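Local coordinates for ethanolamine kinase Pv091845 (Plasmodium vivax, PDB 2QG7), which probably phosphorylates ethanolamine, the first step in making phosphatidylethanolamine, at residues 159-164 with 290-295; 207-212 with 361-366; 235-240 with 281-286. All coordinates share one frame; numbering follows the deposited sequence.

How the contacts relate
Contacts 1 and 2 lie about 10 Å apart between centres and share a junction: D363 of contact 2 accepts hydrogen bonds from the backbone N of H294 and of C295 in contact 1. Contact 3 lies farther from the centre of the chain, among helices, about 15 Å from the centre of contact 2 and 19 Å from that of contact 1. Its helix 269-284 is followed, after a short connection, by strand 290-293, and L236 packs on Y362 of helix 360-369. Along the chain the segments of contacts 1 and 2 alternate, with both segments of contact 3 between 207-212 and 290-295. Contact 1 joins the lobes of this kinase-like fold; contacts 2 and 3 join helices within the helical lobe.

Contact 1: 159-164 with 290-295; sequences CILYNK and IVLCHC
With chi1 at -171°, L292 carries its CG on the side opposite the backbone N and extends away from strand 290-293 toward helix 151-163. L161 answers with chi1 at -59°, which sets its CG beside its own backbone N and sends the branched end across to the strand. The two leucines slant across each other and meet methyl to methyl, L161 CD2 to L292 CD2 at 4.0 Å. The same L292 methyl also serves I160, whose branch methyl CG2 stands 4.2 Å from L292 CD2. One methyl group therefore faces two consecutive residues on the last turn of the helix, while the backbones stay well apart, with the CA atoms of L161 and L292 separated by 9.4 Å. About 90 Å² is buried in all, and L292 supplies more than half of it.

Other apolar groups close in around this narrow bridge. L161 also packs on L209 of helix 196-210 and on F352, and I160 on L218 of helix 216-226. The bridge itself is purely apolar, so it has no directional bond to fix its geometry; it joins the end of helix 151-163, which follows the first three strands of the five-stranded sheet, to the helical lobe by shape and exclusion of water.

Contact 2: 207-212 with 361-366; sequences KLLHDI and AYDIAN
H210 reaches from the last turn of helix 196-210 to D363 on helix 360-369, and its ring torsions decide which nitrogen arrives. Chi1 sets CG beside the backbone N, and chi2 turns ND1 anti to CA. NE2, at the outer end of the ring, then donates to D363 OD2 at 3.1 Å, with an N-H...O angle of 158°. The oxygen lies close to the imidazole plane, at the ring edge, and accepts the hydrogen bond on its anti lone pair, the one pointing away from OD1. Ring and carboxylate are not coplanar: their planes are 34° apart.

D363 has a chi1 of -142°, well off the staggered values, a twist probably tied to the several bonds its carboxylate makes. Its CB lies 3.8 Å from H210 CE1, so the ring meets the root of the aspartate as well as its oxygen. From helix 196-210, L209 comes in at about a right angle to the aspartate, its CD2 4.1 Å from D363 OD2, and places an apolar methyl beside the polar pair.

All three residues are buried, and the polar atoms find partners. The other ring nitrogen, H210 ND1, is hydrogen-bonded to Y394 OH. OD2 takes the backbone N-H of H294 in addition to that of the imidazole, while OD1 takes the backbone N-H of C295. An aspartate on a helix of the large lobe that grips consecutive backbone amides of the catalytic-loop segment is a hallmark of the protein-kinase fold. This arrangement fits it, the H-C-D sequence 294-296 probably corresponding to that loop, with H210 donating to the same aspartate from helix 196-210.

Contact 3: 235-240 with 281-286; sequences FLWNTI and SLCKRE
W237 lays one face of its indole against K284 and presses its benzene edge on C283. The tight part is that edge: W237 CH2 lies 3.5 Å from C283 CB, which sits near the ring plane. C283 SG is also at the rim, 5.4 Å from the centroid of the W237 six-membered ring, a sulfur-aromatic contact at the edge and not over the face.

On the solvent side K284 stretches out beyond CG and runs alongside the indole in the opposite sense. Its CE covers the five-membered ring in a CH-pi contact, 3.5 Å from W237 NE1. The ammonium NZ makes a looser, off-centre cation-pi approach, 4.6 Å from the centroid of the W237 five-membered ring, and is also salt-bridged to E280. L236 CG backs the other face of the indole, so the ring is held between a leucine and a lysine chain.

W237 NE1 is hydrogen-bonded to E359 at the end of strand 356-359. Helix 413-430 closes the buried side, where C416 meets W237 and F413 meets C283. The start of helix 236-251 and the end of helix 269-284 thus pack against that helix, and L282 packs on F257 of the second subunit.

Contact 1: 159-164 with 290-295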
ATOM      1  N   CYS D 159      10.000   6.240 -35.036  1.00 60.71           N
ATOM      2  CA  CYS D 159      10.954   6.518 -36.108  1.00 61.96           C
ATOM      3  C   CYS D 159      11.678   7.841 -35.885  1.00 60.13           C
ATOM      4  O   CYS D 159      12.886   7.903 -36.114  1.00 59.91           O
ATOM      5  CB  CYS D 159      10.312   6.440 -37.514  1.00 62.81           C
ATOM      6  SG  CYS D 159       9.243   7.870 -37.936  1.00 71.74           S
ATOM      7  N   ILE D 160      10.952   8.874 -35.423  1.00 58.73           N
ATOM      8  CA  ILE D 160      11.604  10.098 -34.938  1.00 58.38           C
ATOM      9  C   ILE D 160      12.748   9.783 -33.939  1.00 57.90           C
ATOM     10  O   ILE D 160      13.860  10.268 -34.076  1.00 57.84           O
ATOM     11  CB  ILE D 160      10.579  11.096 -34.310  1.00 58.89           C
ATOM     12  CG1 ILE D 160       9.506  11.526 -35.338  1.00 60.01           C
ATOM     13  CG2 ILE D 160      11.286  12.323 -33.755  1.00 58.33           C
ATOM     14  CD1 ILE D 160       8.210  12.161 -34.718  1.00 61.54           C
ATOM     15  N   LEU D 161      12.470   8.934 -32.953  1.00 57.59           N
ATOM     16  CA  LEU D 161      13.443   8.610 -31.914  1.00 56.63           C
ATOM     17  C   LEU D 161      14.654   7.837 -32.430  1.00 56.28           C
ATOM     18  O   LEU D 161      15.762   8.030 -31.955  1.00 56.35           O
ATOM     19  CB  LEU D 161      12.757   7.825 -30.786  1.00 56.12           C
ATOM     20  CG  LEU D 161      11.570   8.427 -30.026  1.00 55.41           C
ATOM     21  CD1 LEU D 161      10.693   7.321 -29.470  1.00 54.09           C
ATOM     22  CD2 LEU D 161      12.026   9.385 -28.960  1.00 53.12           C
ATOM     23  N   TYR D 162      14.409   6.923 -33.359  1.00 56.40           N
ATOM     24  CA  TYR D 162      15.443   6.140 -34.016  1.00 56.39           C
ATOM     25  C   TYR D 162      16.363   7.018 -34.905  1.00 57.11           C
ATOM     26  O   TYR D 162      17.604   6.890 -34.900  1.00 57.61           O
ATOM     27  CB  TYR D 162      14.788   5.025 -34.841  1.00 55.88           C
ATOM     28  CG  TYR D 162      15.775   4.316 -35.740  1.00 56.38           C
ATOM     29  CD1 TYR D 162      16.751   3.476 -35.192  1.00 57.44           C
ATOM     30  CD2 TYR D 162      15.779   4.530 -37.136  1.00 56.50           C
ATOM     31  CE1 TYR D 162      17.694   2.854 -35.990  1.00 57.83           C
ATOM     32  CE2 TYR D 162      16.719   3.902 -37.948  1.00 56.54           C
ATOM     33  CZ  TYR D 162      17.664   3.061 -37.356  1.00 57.97           C
ATOM     34  OH  TYR D 162      18.595   2.400 -38.110  1.00 60.72           O
ATOM     35  N   ASN D 163      15.743   7.910 -35.669  1.00 57.59           N
ATOM     36  CA  ASN D 163      16.462   8.868 -36.499  1.00 57.70           C
ATOM     37  C   ASN D 163      17.254   9.878 -35.681  1.00 58.42           C
ATOM     38  O   ASN D 163      18.276  10.396 -36.149  1.00 58.37           O
ATOM     39  CB  ASN D 163      15.477   9.581 -37.434  1.00 57.50           C
ATOM     40  CG  ASN D 163      14.861   8.626 -38.463  1.00 57.16           C
ATOM     41  OD1 ASN D 163      15.506   7.646 -38.901  1.00 56.33           O
ATOM     42  ND2 ASN D 163      13.616   8.903 -38.854  1.00 53.95           N
ATOM     43  N   LYS D 164      16.784  10.145 -34.455  1.00 59.07           N
ATOM     44  CA  LYS D 164      17.464  11.041 -33.524  1.00 59.44           C
ATOM     45  C   LYS D 164      18.364  10.280 -32.554  1.00 59.66           C
ATOM     46  O   LYS D 164      18.982  10.864 -31.662  1.00 59.76           O
ATOM     47  CB  LYS D 164      16.445  11.899 -32.779  1.00 60.29           C
ATOM     48  CG  LYS D 164      15.574  12.778 -33.666  1.00 61.19           C
ATOM     49  CD  LYS D 164      16.390  13.884 -34.342  1.00 65.28           C
ATOM     50  CE  LYS D 164      15.608  14.491 -35.559  1.00 69.01           C
ATOM     51  NZ  LYS D 164      16.381  15.691 -36.106  1.00 70.67           N
ATOM     52  N   ILE D 290       6.840  22.555 -23.956  1.00 49.83           N
ATOM     53  CA  ILE D 290       6.341  21.293 -24.487  1.00 51.18           C
ATOM     54  C   ILE D 290       7.435  20.659 -25.345  1.00 52.13           C
ATOM     55  O   ILE D 290       7.853  21.227 -26.355  1.00 52.78           O
ATOM     56  CB  ILE D 290       5.068  21.504 -25.348  1.00 51.43           C
ATOM     57  CG1 ILE D 290       4.106  22.524 -24.687  1.00 52.92           C
ATOM     58  CG2 ILE D 290       4.382  20.223 -25.662  1.00 50.48           C
ATOM     59  CD1 ILE D 290       3.657  22.191 -23.297  1.00 54.86           C
ATOM     60  N   VAL D 291       7.928  19.502 -24.904  1.00 52.20           N
ATOM     61  CA  VAL D 291       9.005  18.775 -25.578  1.00 51.68           C
ATOM     62  C   VAL D 291       8.566  17.346 -25.835  1.00 51.38           C
ATOM     63  O   VAL D 291       7.466  16.937 -25.430  1.00 52.71           O
ATOM     64  CB  VAL D 291      10.328  18.830 -24.778  1.00 51.64           C
ATOM     65  CG1 VAL D 291      10.732  20.295 -24.543  1.00 51.64           C
ATOM     66  CG2 VAL D 291      10.197  18.151 -23.456  1.00 51.95           C
ATOM     67  N   LEU D 292       9.380  16.580 -26.551  1.00 51.00           N
ATOM     68  CA  LEU D 292       9.078  15.162 -26.729  1.00 48.74           C
ATOM     69  C   LEU D 292       9.530  14.505 -25.453  1.00 48.06           C
ATOM     70  O   LEU D 292      10.747  14.447 -25.152  1.00 47.61           O
ATOM     71  CB  LEU D 292       9.847  14.604 -27.916  1.00 49.17           C
ATOM     72  CG  LEU D 292       9.516  13.184 -28.390  1.00 49.36           C
ATOM     73  CD1 LEU D 292       8.003  12.979 -28.545  1.00 47.29           C
ATOM     74  CD2 LEU D 292      10.263  12.873 -29.669  1.00 47.70           C
ATOM     75  N   CYS D 293       8.546  14.035 -24.687  1.00 46.89           N
ATOM     76  CA  CYS D 293       8.800  13.373 -23.408  1.00 45.45           C
ATOM     77  C   CYS D 293       8.805  11.850 -23.543  1.00 44.53           C
ATOM     78  O   CYS D 293       8.222  11.301 -24.452  1.00 44.48           O
ATOM     79  CB  CYS D 293       7.739  13.817 -22.422  1.00 45.92           C
ATOM     80  SG  CYS D 293       7.860  15.558 -21.932  1.00 45.53           S
ATOM     81  N   HIS D 294       9.502  11.166 -22.646  1.00 44.72           N
ATOM     82  CA  HIS D 294       9.384   9.711 -22.550  1.00 44.32           C
ATOM     83  C   HIS D 294       8.061   9.247 -21.905  1.00 44.25           C
ATOM     84  O   HIS D 294       7.366   8.347 -22.437  1.00 44.34           O
ATOM     85  CB  HIS D 294      10.567   9.134 -21.804  1.00 44.13           C
ATOM     86  CG  HIS D 294      10.575   7.631 -21.783  1.00 44.56           C
ATOM     87  ND1 HIS D 294       9.761   6.889 -20.945  1.00 41.92           N
ATOM     88  CD2 HIS D 294      11.301   6.736 -22.490  1.00 41.03           C
ATOM     89  CE1 HIS D 294       9.984   5.604 -21.144  1.00 41.90           C
ATOM     90  NE2 HIS D 294      10.917   5.484 -22.072  1.00 42.51           N
ATOM     91  N   CYS D 295       7.725   9.867 -20.766  1.00 43.97           N
ATOM     92  CA  CYS D 295       6.410   9.734 -20.074  1.00 44.05           C
ATOM     93  C   CYS D 295       6.242   8.559 -19.113  1.00 43.68           C
ATOM     94  O   CYS D 295       5.238   8.500 -18.420  1.00 43.83           O
ATOM     95  CB  CYS D 295       5.232   9.786 -21.048  1.00 43.64           C
ATOM     96  SG  CYS D 295       5.192  11.239 -22.077  1.00 45.96           S
TER

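Contact 2: 207-212 with 361-366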
ATOM      1  N   LYS D 207      17.874  15.169 -21.664  1.00 48.13           N
ATOM      2  CA  LYS D 207      18.009  16.428 -22.410  1.00 49.20           C
ATOM      3  C   LYS D 207      18.103  16.190 -23.922  1.00 49.26           C
ATOM      4  O   LYS D 207      17.423  16.883 -24.701  1.00 48.88           O
ATOM      5  CB  LYS D 207      19.223  17.221 -21.939  1.00 50.15           C
ATOM      6  CG  LYS D 207      18.871  18.667 -21.616  1.00 53.43           C
ATOM      7  CD  LYS D 207      18.577  19.433 -22.896  1.00 60.78           C
ATOM      8  CE  LYS D 207      17.802  20.685 -22.622  1.00 62.38           C
ATOM      9  NZ  LYS D 207      18.718  21.621 -21.903  1.00 67.14           N
ATOM     10  N   LEU D 208      18.938  15.214 -24.325  1.00 48.91           N
ATOM     11  CA  LEU D 208      18.962  14.752 -25.707  1.00 49.52           C
ATOM     12  C   LEU D 208      17.574  14.435 -26.282  1.00 50.16           C
ATOM     13  O   LEU D 208      17.282  14.787 -27.413  1.00 51.11           O
ATOM     14  CB  LEU D 208      19.867  13.525 -25.844  1.00 50.23           C
ATOM     15  CG  LEU D 208      21.380  13.727 -25.637  1.00 53.22           C
ATOM     16  CD1 LEU D 208      22.166  12.375 -25.529  1.00 55.66           C
ATOM     17  CD2 LEU D 208      21.938  14.581 -26.773  1.00 55.01           C
ATOM     18  N   LEU D 209      16.728  13.741 -25.511  1.00 50.40           N
ATOM     19  CA  LEU D 209      15.354  13.507 -25.885  1.00 49.92           C
ATOM     20  C   LEU D 209      14.576  14.814 -25.950  1.00 50.27           C
ATOM     21  O   LEU D 209      13.819  15.071 -26.888  1.00 50.48           O
ATOM     22  CB  LEU D 209      14.710  12.497 -24.908  1.00 50.53           C
ATOM     23  CG  LEU D 209      13.186  12.340 -24.797  1.00 49.37           C
ATOM     24  CD1 LEU D 209      12.624  11.718 -26.039  1.00 48.92           C
ATOM     25  CD2 LEU D 209      12.821  11.525 -23.582  1.00 50.71           C
ATOM     26  N   HIS D 210      14.768  15.655 -24.945  1.00 51.42           N
ATOM     27  CA  HIS D 210      14.021  16.904 -24.879  1.00 52.17           C
ATOM     28  C   HIS D 210      14.442  17.955 -25.925  1.00 52.65           C
ATOM     29  O   HIS D 210      13.700  18.904 -26.188  1.00 51.96           O
ATOM     30  CB  HIS D 210      14.024  17.444 -23.442  1.00 51.52           C
ATOM     31  CG  HIS D 210      13.178  16.630 -22.501  1.00 51.61           C
ATOM     32  ND1 HIS D 210      13.078  16.903 -21.143  1.00 50.88           N
ATOM     33  CD2 HIS D 210      12.402  15.540 -22.729  1.00 49.16           C
ATOM     34  CE1 HIS D 210      12.274  16.017 -20.581  1.00 48.80           C
ATOM     35  NE2 HIS D 210      11.855  15.180 -21.521  1.00 48.99           N
ATOM     36  N   ASP D 211      15.624  17.762 -26.520  1.00 54.27           N
ATOM     37  CA  ASP D 211      16.186  18.665 -27.539  1.00 55.22           C
ATOM     38  C   ASP D 211      15.620  18.432 -28.924  1.00 56.16           C
ATOM     39  O   ASP D 211      15.771  19.268 -29.799  1.00 57.07           O
ATOM     40  CB  ASP D 211      17.703  18.527 -27.609  1.00 55.20           C
ATOM     41  CG  ASP D 211      18.414  19.283 -26.487  1.00 56.34           C
ATOM     42  OD1 ASP D 211      17.817  20.244 -25.942  1.00 58.98           O
ATOM     43  OD2 ASP D 211      19.568  18.923 -26.149  1.00 56.50           O
ATOM     44  N   ILE D 212      14.979  17.295 -29.126  1.00 57.98           N
ATOM     45  CA  ILE D 212      14.367  16.961 -30.399  1.00 59.91           C
ATOM     46  C   ILE D 212      13.311  17.996 -30.765  1.00 62.91           C
ATOM     47  O   ILE D 212      12.318  18.171 -30.050  1.00 63.29           O
ATOM     48  CB  ILE D 212      13.776  15.520 -30.398  1.00 59.11           C
ATOM     49  CG1 ILE D 212      14.874  14.494 -30.147  1.00 58.16           C
ATOM     50  CG2 ILE D 212      13.098  15.196 -31.693  1.00 56.95           C
ATOM     51  CD1 ILE D 212      14.340  13.110 -30.010  1.00 58.48           C
ATOM     52  N   ALA D 361       8.575  19.468 -17.630  1.00 42.63           N
ATOM     53  CA  ALA D 361       8.577  19.385 -16.171  1.00 42.01           C
ATOM     54  C   ALA D 361       7.784  18.148 -15.690  1.00 42.39           C
ATOM     55  O   ALA D 361       8.151  17.543 -14.675  1.00 42.41           O
ATOM     56  CB  ALA D 361       8.047  20.632 -15.572  1.00 41.49           C
ATOM     57  N   TYR D 362       6.740  17.755 -16.436  1.00 42.32           N
ATOM     58  CA  TYR D 362       6.093  16.464 -16.207  1.00 42.82           C
ATOM     59  C   TYR D 362       7.044  15.229 -16.237  1.00 42.74           C
ATOM     60  O   TYR D 362       6.993  14.383 -15.335  1.00 41.69           O
ATOM     61  CB  TYR D 362       4.957  16.255 -17.174  1.00 42.86           C
ATOM     62  CG  TYR D 362       4.294  14.946 -16.949  1.00 45.68           C
ATOM     63  CD1 TYR D 362       3.300  14.797 -15.959  1.00 45.44           C
ATOM     64  CD2 TYR D 362       4.663  13.825 -17.705  1.00 48.43           C
ATOM     65  CE1 TYR D 362       2.672  13.566 -15.748  1.00 44.92           C
ATOM     66  CE2 TYR D 362       4.061  12.570 -17.478  1.00 47.69           C
ATOM     67  CZ  TYR D 362       3.058  12.459 -16.508  1.00 46.76           C
ATOM     68  OH  TYR D 362       2.479  11.222 -16.314  1.00 46.27           O
ATOM     69  N   ASP D 363       7.893  15.145 -17.268  1.00 41.70           N
ATOM     70  CA  ASP D 363       8.793  14.022 -17.438  1.00 40.96           C
ATOM     71  C   ASP D 363       9.841  13.909 -16.346  1.00 40.56           C
ATOM     72  O   ASP D 363      10.233  12.809 -15.982  1.00 42.25           O
ATOM     73  CB  ASP D 363       9.461  14.103 -18.806  1.00 42.02           C
ATOM     74  CG  ASP D 363       9.649  12.737 -19.472  1.00 42.14           C
ATOM     75  OD1 ASP D 363       9.018  11.727 -19.030  1.00 44.24           O
ATOM     76  OD2 ASP D 363      10.428  12.704 -20.453  1.00 41.38           O
ATOM     77  N   ILE D 364      10.282  15.028 -15.818  1.00 40.76           N
ATOM     78  CA  ILE D 364      11.262  15.059 -14.754  1.00 40.96           C
ATOM     79  C   ILE D 364      10.648  14.710 -13.379  1.00 40.95           C
ATOM     80  O   ILE D 364      11.222  13.911 -12.634  1.00 41.38           O
ATOM     81  CB  ILE D 364      12.006  16.451 -14.691  1.00 41.99           C
ATOM     82  CG1 ILE D 364      12.577  16.797 -16.083  1.00 43.30           C
ATOM     83  CG2 ILE D 364      13.110  16.473 -13.564  1.00 38.74           C
ATOM     84  CD1 ILE D 364      13.037  18.268 -16.247  1.00 45.25           C
ATOM     85  N   ALA D 365       9.506  15.306 -13.055  1.00 40.80           N
ATOM     86  CA  ALA D 365       8.796  15.038 -11.807  1.00 40.73           C
ATOM     87  C   ALA D 365       8.231  13.606 -11.758  1.00 40.52           C
ATOM     88  O   ALA D 365       8.238  12.970 -10.701  1.00 40.94           O
ATOM     89  CB  ALA D 365       7.688  16.083 -11.580  1.00 40.88           C
ATOM     90  N   ASN D 366       7.735  13.111 -12.897  1.00 40.18           N
ATOM     91  CA  ASN D 366       7.322  11.728 -13.031  1.00 39.20           C
ATOM     92  C   ASN D 366       8.498  10.793 -12.786  1.00 39.79           C
ATOM     93  O   ASN D 366       8.341   9.811 -12.084  1.00 41.89           O
ATOM     94  CB  ASN D 366       6.677  11.500 -14.376  1.00 39.21           C
ATOM     95  CG  ASN D 366       6.148  10.065 -14.562  1.00 40.58           C
ATOM     96  OD1 ASN D 366       5.157   9.667 -13.926  1.00 42.90           O
ATOM     97  ND2 ASN D 366       6.805   9.296 -15.428  1.00 35.75           N
TER

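Contact 3: 235-240 with 281-286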
ATOM      1  N   PHE D 235       0.096  16.911 -24.733  1.00 62.63           N
ATOM      2  CA  PHE D 235      -0.768  15.739 -24.849  1.00 59.89           C
ATOM      3  C   PHE D 235      -1.200  15.234 -23.458  1.00 58.65           C
ATOM      4  O   PHE D 235      -1.958  14.264 -23.357  1.00 58.53           O
ATOM      5  CB  PHE D 235      -0.024  14.635 -25.590  1.00 59.78           C
ATOM      6  CG  PHE D 235      -0.166  14.690 -27.085  1.00 59.56           C
ATOM      7  CD1 PHE D 235      -0.551  13.566 -27.795  1.00 60.68           C
ATOM      8  CD2 PHE D 235       0.096  15.849 -27.791  1.00 60.18           C
ATOM      9  CE1 PHE D 235      -0.664  13.607 -29.191  1.00 60.88           C
ATOM     10  CE2 PHE D 235      -0.041  15.889 -29.177  1.00 58.67           C
ATOM     11  CZ  PHE D 235      -0.413  14.774 -29.864  1.00 58.54           C
ATOM     12  N   LEU D 236      -0.719  15.903 -22.413  1.00 55.83           N
ATOM     13  CA  LEU D 236      -0.851  15.465 -21.044  1.00 54.69           C
ATOM     14  C   LEU D 236      -2.273  15.547 -20.509  1.00 54.65           C
ATOM     15  O   LEU D 236      -2.789  14.575 -19.939  1.00 53.72           O
ATOM     16  CB  LEU D 236       0.123  16.257 -20.152  1.00 53.68           C
ATOM     17  CG  LEU D 236       0.166  16.157 -18.635  1.00 52.41           C
ATOM     18  CD1 LEU D 236       0.287  14.686 -18.119  1.00 51.58           C
ATOM     19  CD2 LEU D 236       1.325  17.006 -18.152  1.00 50.60           C
ATOM     20  N   TRP D 237      -2.895  16.705 -20.697  1.00 54.54           N
ATOM     21  CA  TRP D 237      -4.219  16.973 -20.144  1.00 54.55           C
ATOM     22  C   TRP D 237      -5.309  16.269 -20.917  1.00 55.38           C
ATOM     23  O   TRP D 237      -6.320  15.900 -20.360  1.00 55.94           O
ATOM     24  CB  TRP D 237      -4.468  18.477 -20.086  1.00 53.69           C
ATOM     25  CG  TRP D 237      -3.293  19.176 -19.578  1.00 52.48           C
ATOM     26  CD1 TRP D 237      -2.426  19.937 -20.298  1.00 53.10           C
ATOM     27  CD2 TRP D 237      -2.784  19.145 -18.234  1.00 52.50           C
ATOM     28  NE1 TRP D 237      -1.427  20.413 -19.490  1.00 53.25           N
ATOM     29  CE2 TRP D 237      -1.612  19.934 -18.220  1.00 50.86           C
ATOM     30  CE3 TRP D 237      -3.205  18.526 -17.044  1.00 48.60           C
ATOM     31  CZ2 TRP D 237      -0.860  20.134 -17.069  1.00 50.29           C
ATOM     32  CZ3 TRP D 237      -2.471  18.733 -15.909  1.00 49.31           C
ATOM     33  CH2 TRP D 237      -1.308  19.530 -15.925  1.00 51.77           C
ATOM     34  N   ASN D 238      -5.097  16.100 -22.213  1.00 56.43           N
ATOM     35  CA  ASN D 238      -5.944  15.259 -23.031  1.00 57.44           C
ATOM     36  C   ASN D 238      -5.945  13.817 -22.531  1.00 57.51           C
ATOM     37  O   ASN D 238      -6.961  13.141 -22.614  1.00 58.27           O
ATOM     38  CB  ASN D 238      -5.433  15.287 -24.480  1.00 58.47           C
ATOM     39  CG  ASN D 238      -6.330  14.503 -25.442  1.00 60.63           C
ATOM     40  OD1 ASN D 238      -7.392  14.998 -25.871  1.00 62.52           O
ATOM     41  ND2 ASN D 238      -5.893  13.282 -25.800  1.00 62.31           N
ATOM     42  N   THR D 239      -4.793  13.350 -22.043  1.00 57.20           N
ATOM     43  CA  THR D 239      -4.605  11.970 -21.585  1.00 57.40           C
ATOM     44  C   THR D 239      -5.203  11.788 -20.192  1.00 57.59           C
ATOM     45  O   THR D 239      -5.932  10.822 -19.961  1.00 57.76           O
ATOM     46  CB  THR D 239      -3.118  11.558 -21.581  1.00 56.87           C
ATOM     47  OG1 THR D 239      -2.598  11.702 -22.900  1.00 58.26           O
ATOM     48  CG2 THR D 239      -2.936  10.122 -21.179  1.00 57.10           C
ATOM     49  N   ILE D 240      -4.910  12.726 -19.287  1.00 57.59           N
ATOM     50  CA  ILE D 240      -5.491  12.710 -17.940  1.00 57.69           C
ATOM     51  C   ILE D 240      -7.021  12.756 -17.967  1.00 57.56           C
ATOM     52  O   ILE D 240      -7.671  11.983 -17.279  1.00 57.98           O
ATOM     53  CB  ILE D 240      -4.915  13.833 -17.027  1.00 57.37           C
ATOM     54  CG1 ILE D 240      -3.414  13.664 -16.867  1.00 54.68           C
ATOM     55  CG2 ILE D 240      -5.574  13.799 -15.642  1.00 58.35           C
ATOM     56  CD1 ILE D 240      -2.789  14.740 -16.008  1.00 51.77           C
ATOM     57  N   SER D 281      -4.366  23.872 -13.872  1.00 55.31           N
ATOM     58  CA  SER D 281      -4.113  25.290 -13.669  1.00 55.43           C
ATOM     59  C   SER D 281      -2.783  25.596 -12.973  1.00 55.26           C
ATOM     60  O   SER D 281      -2.039  26.511 -13.370  1.00 55.54           O
ATOM     61  CB  SER D 281      -5.275  25.902 -12.897  1.00 55.77           C
ATOM     62  OG  SER D 281      -5.076  27.293 -12.715  1.00 57.94           O
ATOM     63  N   LEU D 282      -2.444  24.838 -11.942  1.00 55.28           N
ATOM     64  CA  LEU D 282      -1.209  25.155 -11.233  1.00 55.62           C
ATOM     65  C   LEU D 282       0.049  24.789 -12.036  1.00 55.39           C
ATOM     66  O   LEU D 282       1.114  25.365 -11.836  1.00 55.09           O
ATOM     67  CB  LEU D 282      -1.188  24.487  -9.868  1.00 55.50           C
ATOM     68  CG  LEU D 282      -1.970  25.152  -8.757  1.00 56.84           C
ATOM     69  CD1 LEU D 282      -2.303  24.119  -7.717  1.00 58.81           C
ATOM     70  CD2 LEU D 282      -1.139  26.229  -8.126  1.00 58.35           C
ATOM     71  N   CYS D 283      -0.095  23.799 -12.914  1.00 55.25           N
ATOM     72  CA  CYS D 283       0.991  23.278 -13.716  1.00 54.83           C
ATOM     73  C   CYS D 283       1.203  24.179 -14.937  1.00 55.13           C
ATOM     74  O   CYS D 283       2.354  24.461 -15.334  1.00 55.63           O
ATOM     75  CB  CYS D 283       0.713  21.809 -14.115  1.00 54.43           C
ATOM     76  SG  CYS D 283       1.045  20.584 -12.776  1.00 53.41           S
ATOM     77  N   LYS D 284       0.089  24.620 -15.525  1.00 54.77           N
ATOM     78  CA  LYS D 284       0.109  25.518 -16.666  1.00 54.73           C
ATOM     79  C   LYS D 284       0.648  26.922 -16.326  1.00 55.69           C
ATOM     80  O   LYS D 284       1.159  27.621 -17.191  1.00 57.17           O
ATOM     81  CB  LYS D 284      -1.267  25.580 -17.318  1.00 53.68           C
ATOM     82  CG  LYS D 284      -1.592  24.349 -18.145  1.00 52.38           C
ATOM     83  CD  LYS D 284      -2.920  24.538 -18.856  1.00 52.37           C
ATOM     84  CE  LYS D 284      -3.219  23.408 -19.813  1.00 52.81           C
ATOM     85  NZ  LYS D 284      -4.623  23.494 -20.314  1.00 52.11           N
ATOM     86  N   ARG D 285       0.568  27.323 -15.074  1.00 56.68           N
ATOM     87  CA  ARG D 285       1.044  28.634 -14.664  1.00 58.25           C
ATOM     88  C   ARG D 285       2.560  28.673 -14.501  1.00 58.16           C
ATOM     89  O   ARG D 285       3.149  29.764 -14.230  1.00 58.56           O
ATOM     90  CB  ARG D 285       0.355  29.093 -13.362  1.00 59.00           C
ATOM     91  CG  ARG D 285       1.110  28.716 -12.073  1.00 62.09           C
ATOM     92  CD  ARG D 285       0.555  29.479 -10.868  1.00 68.28           C
ATOM     93  NE  ARG D 285      -0.732  28.936 -10.419  1.00 73.77           N
ATOM     94  CZ  ARG D 285      -1.921  29.520 -10.612  1.00 75.13           C
ATOM     95  NH1 ARG D 285      -3.030  28.924 -10.158  1.00 74.75           N
ATOM     96  NH2 ARG D 285      -2.003  30.692 -11.251  1.00 75.69           N
ATOM     97  N   GLU D 286       3.188  27.492 -14.637  1.00 57.37           N
ATOM     98  CA  GLU D 286       4.653  27.399 -14.579  1.00 56.39           C
ATOM     99  C   GLU D 286       5.272  27.592 -15.967  1.00 55.28           C
ATOM    100  O   GLU D 286       6.459  27.765 -16.059  1.00 54.80           O
ATOM    101  CB  GLU D 286       5.112  26.071 -13.960  1.00 56.53           C
ATOM    102  CG  GLU D 286       4.654  25.799 -12.562  1.00 57.50           C
ATOM    103  CD  GLU D 286       5.311  26.673 -11.504  1.00 59.83           C
ATOM    104  OE1 GLU D 286       4.732  26.749 -10.397  1.00 61.30           O
ATOM    105  OE2 GLU D 286       6.399  27.280 -11.743  1.00 63.09           O
TER